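Local coordinates for protein endonuclease 8-like L720 (Acanthamoeba polyphaga mimivirus, PDB 4MB7) that is an endonuclease VIII-like protein of a giant virus, built from a beta-rich N-terminal domain, a helical H2TH domain and a zinc-binding C-terminal part, at residues A[3-12]-A[219-230]. Numbering follows the deposited sequence.
Sequences APRIRITYEK and IDLLYESYKFRE. With SO4 (sulfate ion), chain C.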
loop_
_atom_site.group_PDB
_atom_site.type_symbol
_atom_site.label_atom_id
_atom_site.label_comp_id
_atom_site.label_asym_id
_atom_site.label_seq_id
_atom_site.Cartn_x
_atom_site.Cartn_y
_atom_site.Cartn_z
ATOM N N ALA A 3 1.379 0.402 -4.315
ATOM C CA ALA A 3 2.780 0.770 -4.500
ATOM C C ALA A 3 2.990 1.351 -5.900
ATOM O O ALA A 3 2.343 0.918 -6.852
ATOM C CB ALA A 3 3.677 -0.439 -4.277
ATOM N N PRO A 4 3.890 2.339 -6.031
ATOM C CA PRO A 4 4.712 2.922 -4.969
ATOM C C PRO A 4 4.119 4.211 -4.399
ATOM O O PRO A 4 4.865 5.020 -3.854
ATOM C CB PRO A 4 6.007 3.248 -5.707
ATOM C CG PRO A 4 5.526 3.672 -7.067
ATOM C CD PRO A 4 4.282 2.851 -7.357
ATOM N N ARG A 5 2.808 4.397 -4.525
ATOM C CA ARG A 5 2.158 5.613 -4.035
ATOM C C ARG A 5 2.247 5.749 -2.512
ATOM O O ARG A 5 2.304 6.860 -1.984
ATOM C CB ARG A 5 0.699 5.669 -4.497
ATOM C CG ARG A 5 -0.066 6.911 -4.052
ATOM C CD ARG A 5 0.647 8.195 -4.455
ATOM N NE ARG A 5 0.987 8.221 -5.875
ATOM C CZ ARG A 5 1.433 9.297 -6.518
ATOM N NH1 ARG A 5 1.587 10.443 -5.869
ATOM N NH2 ARG A 5 1.718 9.228 -7.811
ATOM N N ILE A 6 2.263 4.620 -1.811
ATOM C CA ILE A 6 2.402 4.641 -0.358
ATOM C C ILE A 6 3.779 5.173 0.039
ATOM O O ILE A 6 3.893 6.029 0.919
ATOM C CB ILE A 6 2.167 3.249 0.269
ATOM C CG1 ILE A 6 0.716 2.809 0.071
ATOM C CG2 ILE A 6 2.493 3.267 1.749
ATOM C CD1 ILE A 6 0.510 1.896 -1.107
ATOM N N ARG A 7 4.820 4.669 -0.619
ATOM C CA ARG A 7 6.178 5.155 -0.396
ATOM C C ARG A 7 6.291 6.641 -0.710
ATOM O O ARG A 7 6.902 7.404 0.043
ATOM C CB ARG A 7 7.184 4.376 -1.249
ATOM C CG ARG A 7 8.568 5.010 -1.273
ATOM C CD ARG A 7 9.567 4.159 -2.036
ATOM N NE ARG A 7 10.786 4.901 -2.342
ATOM C CZ ARG A 7 11.985 4.345 -2.489
ATOM N NH1 ARG A 7 12.134 3.035 -2.346
ATOM N NH2 ARG A 7 13.036 5.102 -2.771
ATOM N N ILE A 8 5.695 7.045 -1.826
ATOM C CA ILE A 8 5.701 8.443 -2.251
ATOM C C ILE A 8 5.061 9.349 -1.201
ATOM O O ILE A 8 5.589 10.417 -0.882
ATOM C CB ILE A 8 4.986 8.610 -3.611
ATOM C CG1 ILE A 8 5.815 7.962 -4.724
ATOM C CG2 ILE A 8 4.740 10.080 -3.917
ATOM C CD1 ILE A 8 5.090 7.856 -6.052
ATOM N N THR A 9 3.925 8.914 -0.665
ATOM C CA THR A 9 3.236 9.661 0.383
ATOM C C THR A 9 4.115 9.752 1.624
ATOM O O THR A 9 4.245 10.817 2.228
ATOM C CB THR A 9 1.895 9.000 0.752
ATOM O OG1 THR A 9 1.058 8.942 -0.407
ATOM C CG2 THR A 9 1.182 9.792 1.849
ATOM N N TYR A 10 4.724 8.627 1.983
ATOM C CA TYR A 10 5.652 8.562 3.107
ATOM C C TYR A 10 6.819 9.537 2.953
ATOM O O TYR A 10 7.164 10.258 3.890
ATOM C CB TYR A 10 6.169 7.129 3.273
ATOM C CG TYR A 10 7.472 7.013 4.030
ATOM C CD1 TYR A 10 7.512 7.162 5.410
ATOM C CD2 TYR A 10 8.660 6.733 3.366
ATOM C CE1 TYR A 10 8.703 7.052 6.106
ATOM C CE2 TYR A 10 9.854 6.620 4.052
ATOM C CZ TYR A 10 9.870 6.780 5.422
ATOM O OH TYR A 10 11.056 6.666 6.110
ATOM N N GLU A 11 7.416 9.565 1.767
ATOM C CA GLU A 11 8.550 10.448 1.510
ATOM C C GLU A 11 8.155 11.922 1.578
ATOM O O GLU A 11 8.975 12.773 1.919
ATOM C CB GLU A 11 9.191 10.122 0.156
ATOM C CG GLU A 11 9.870 8.756 0.115
ATOM C CD GLU A 11 10.410 8.408 -1.260
ATOM O OE1 GLU A 11 9.954 9.013 -2.253
ATOM O OE2 GLU A 11 11.294 7.529 -1.347
ATOM N N LYS A 12 6.896 12.216 1.270
ATOM C CA LYS A 12 6.409 13.592 1.282
ATOM C C LYS A 12 6.131 14.131 2.685
ATOM O O LYS A 12 6.234 15.331 2.919
ATOM C CB LYS A 12 5.147 13.732 0.423
ATOM C CG LYS A 12 5.400 13.744 -1.077
ATOM C CD LYS A 12 4.095 13.880 -1.848
ATOM C CE LYS A 12 4.330 13.894 -3.350
ATOM N NZ LYS A 12 3.051 14.001 -4.107
ATOM N N ILE A 219 6.701 -1.212 -10.742
ATOM C CA ILE A 219 6.784 -0.326 -9.585
ATOM C C ILE A 219 7.894 0.706 -9.783
ATOM O O ILE A 219 7.719 1.887 -9.474
ATOM C CB ILE A 219 7.013 -1.116 -8.282
ATOM C CG1 ILE A 219 5.762 -1.922 -7.928
ATOM C CG2 ILE A 219 7.375 -0.178 -7.133
ATOM C CD1 ILE A 219 5.960 -2.885 -6.776
ATOM N N ASP A 220 9.028 0.255 -10.313
ATOM C CA ASP A 220 10.140 1.148 -10.631
ATOM C C ASP A 220 9.732 2.200 -11.659
ATOM O O ASP A 220 10.089 3.372 -11.533
ATOM C CB ASP A 220 11.336 0.357 -11.167
ATOM C CG ASP A 220 12.023 -0.469 -10.099
ATOM O OD1 ASP A 220 11.856 -0.167 -8.897
ATOM O OD2 ASP A 220 12.743 -1.420 -10.470
ATOM N N LEU A 221 8.997 1.768 -12.679
ATOM C CA LEU A 221 8.529 2.666 -13.729
ATOM C C LEU A 221 7.559 3.705 -13.178
ATOM O O LEU A 221 7.642 4.881 -13.520
ATOM C CB LEU A 221 7.862 1.878 -14.859
ATOM C CG LEU A 221 8.776 1.040 -15.757
ATOM C CD1 LEU A 221 7.953 0.224 -16.744
ATOM C CD2 LEU A 221 9.762 1.932 -16.492
ATOM N N LEU A 222 6.638 3.261 -12.327
ATOM C CA LEU A 222 5.690 4.165 -11.690
ATOM C C LEU A 222 6.406 5.178 -10.807
ATOM O O LEU A 222 6.035 6.349 -10.768
ATOM C CB LEU A 222 4.663 3.382 -10.871
ATOM C CG LEU A 222 3.574 2.661 -11.667
ATOM C CD1 LEU A 222 2.858 1.649 -10.795
ATOM C CD2 LEU A 222 2.586 3.667 -12.237
ATOM N N TYR A 223 7.441 4.728 -10.105
ATOM C CA TYR A 223 8.202 5.622 -9.242
ATOM C C TYR A 223 9.016 6.616 -10.062
ATOM O O TYR A 223 9.118 7.790 -9.709
ATOM C CB TYR A 223 9.116 4.836 -8.302
ATOM C CG TYR A 223 9.787 5.703 -7.263
ATOM C CD1 TYR A 223 9.069 6.205 -6.184
ATOM C CD2 TYR A 223 11.133 6.024 -7.361
ATOM C CE1 TYR A 223 9.676 7.003 -5.230
ATOM C CE2 TYR A 223 11.749 6.820 -6.412
ATOM C CZ TYR A 223 11.015 7.305 -5.350
ATOM O OH TYR A 223 11.623 8.097 -4.404
ATOM N N GLU A 224 9.590 6.136 -11.160
ATOM C CA GLU A 224 10.365 6.986 -12.056
ATOM C C GLU A 224 9.477 8.045 -12.705
ATOM O O GLU A 224 9.908 9.175 -12.927
ATOM C CB GLU A 224 11.064 6.143 -13.129
ATOM C CG GLU A 224 11.941 6.936 -14.092
ATOM C CD GLU A 224 13.241 7.418 -13.465
ATOM O OE1 GLU A 224 13.496 7.110 -12.280
ATOM O OE2 GLU A 224 14.014 8.104 -14.164
ATOM N N SER A 225 8.236 7.671 -13.000
ATOM C CA SER A 225 7.274 8.598 -13.582
ATOM C C SER A 225 6.981 9.740 -12.614
ATOM O O SER A 225 6.800 10.885 -13.026
ATOM C CB SER A 225 5.978 7.872 -13.947
ATOM O OG SER A 225 5.289 7.446 -12.786
ATOM N N TYR A 226 6.941 9.414 -11.325
ATOM C CA TYR A 226 6.744 10.409 -10.279
ATOM C C TYR A 226 7.941 11.346 -10.175
ATOM O O TYR A 226 7.781 12.557 -10.010
ATOM C CB TYR A 226 6.494 9.725 -8.931
ATOM C CG TYR A 226 6.773 10.607 -7.734
ATOM C CD1 TYR A 226 5.882 11.604 -7.360
ATOM C CD2 TYR A 226 7.924 10.438 -6.975
ATOM C CE1 TYR A 226 6.133 12.411 -6.265
ATOM C CE2 TYR A 226 8.184 11.241 -5.880
ATOM C CZ TYR A 226 7.284 12.225 -5.529
ATOM O OH TYR A 226 7.535 13.026 -4.440
ATOM N N LYS A 227 9.140 10.777 -10.267
ATOM C CA LYS A 227 10.369 11.560 -10.203
ATOM C C LYS A 227 10.455 12.546 -11.365
ATOM O O LYS A 227 10.994 13.644 -11.222
ATOM C CB LYS A 227 11.593 10.643 -10.196
ATOM C CG LYS A 227 11.713 9.781 -8.952
ATOM C CD LYS A 227 11.830 10.637 -7.701
ATOM N N PHE A 228 9.923 12.145 -12.515
ATOM C CA PHE A 228 9.874 13.015 -13.684
ATOM C C PHE A 228 8.908 14.176 -13.471
ATOM O O PHE A 228 9.247 15.332 -13.730
ATOM C CB PHE A 228 9.466 12.220 -14.926
ATOM C CG PHE A 228 10.628 11.709 -15.726
ATOM C CD1 PHE A 228 11.509 10.787 -15.184
ATOM C CD2 PHE A 228 10.839 12.148 -17.021
ATOM C CE1 PHE A 228 12.580 10.317 -15.920
ATOM C CE2 PHE A 228 11.907 11.681 -17.762
ATOM C CZ PHE A 228 12.779 10.764 -17.211
ATOM N N ARG A 229 7.725 13.861 -12.976
ATOM C CA ARG A 229 6.700 14.856 -12.737
ATOM C C ARG A 229 7.185 15.884 -11.733
ATOM O O ARG A 229 6.899 17.058 -11.865
ATOM C CB ARG A 229 5.426 14.192 -12.229
ATOM C CG ARG A 229 4.738 13.353 -13.281
ATOM C CD ARG A 229 3.336 12.966 -12.865
ATOM N NE ARG A 229 3.310 12.130 -11.673
ATOM C CZ ARG A 229 3.434 10.804 -11.669
ATOM N NH1 ARG A 229 3.606 10.139 -12.802
ATOM N NH2 ARG A 229 3.381 10.147 -10.521
ATOM N N GLU A 230 7.926 15.428 -10.747
ATOM C CA GLU A 230 8.390 16.311 -9.706
ATOM C C GLU A 230 9.298 17.385 -10.262
ATOM O O GLU A 230 9.358 18.479 -9.740
ATOM C CB GLU A 230 9.031 15.539 -8.554
ATOM C CG GLU A 230 8.075 14.628 -7.782
ATOM C CD GLU A 230 6.872 15.338 -7.165
ATOM O OE1 GLU A 230 7.038 16.457 -6.644
ATOM O OE2 GLU A 230 5.762 14.787 -7.201
HETATM S S SO4 C . 2.239 13.464 -8.382
HETATM O O1 SO4 C . 3.258 14.280 -9.068
HETATM O O2 SO4 C . 0.955 14.185 -8.440
HETATM O O3 SO4 C . 2.108 12.179 -9.098
HETATM O O4 SO4 C . 2.621 13.264 -6.976
HETATM O O HOH W 1 9.975 11.450 -3.037
#
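Tyr223 OH donates to Glu11 OE1 at 2.9 Å; Glu11 OE1 sits at the edge of the phenol ring, in its plane, and accepts through its syn lone pair. OE1 accepts a second bond from a water, 2.6 Å away, that also pairs with Tyr226 OH, so Glu11 OE1 and the water together join the two phenols. The other oxygen, Glu11 OE2, takes Arg7 NE at 2.9 Å in a salt bridge within helix 5-12, met from well above the carboxylate plane. With its chain extended from CG to NE, Arg7 crosses Tyr223 at about a right angle and makes an off-centre cation-pi contact, its guanidinium plane 63° from the ring; Arg7 NH1 donates to the Ser142 carbonyl and, weakly, to Asn144 OD1. Ile8 lies between the two tyrosines, CG2 over one face of Tyr226 in a CH-pi contact (3.8 Å to the ring centroid) and CG1 against Tyr223 CD1. In this Fpg/Nei-type fold, helix 5-12 of the N-terminal domain thus packs on the C-terminal part of the long helix 205-230, nearly all of which falls in the H2TH family region, the axes 38° from parallel. Pro4, the N-cap residue behind a cis peptide bond, lays its CD against Leu222 CB (3.6 Å) and its CB against Ile219 CG2. Further along, a sulfate, probably from the crystallisation liquor, gathers Arg5, Lys12 and Arg229. Arg5 bends at chi2 and chi3, sending NH1 to sulfate O4 and NH2 to sulfate O3 in nearly straight bonds, while Ile8 CD1 covers one guanidinium face. Lys12 gives NZ to sulfate O4 at 3.0 Å, and sulfate O3 also takes NE and NH2 of Arg229 in two more bent bonds (134°), NE reaching O1 weakly as well. The anion would offset the charge where Arg5 NH2 and Arg229 NH2, both donors, approach to 3.3 Å.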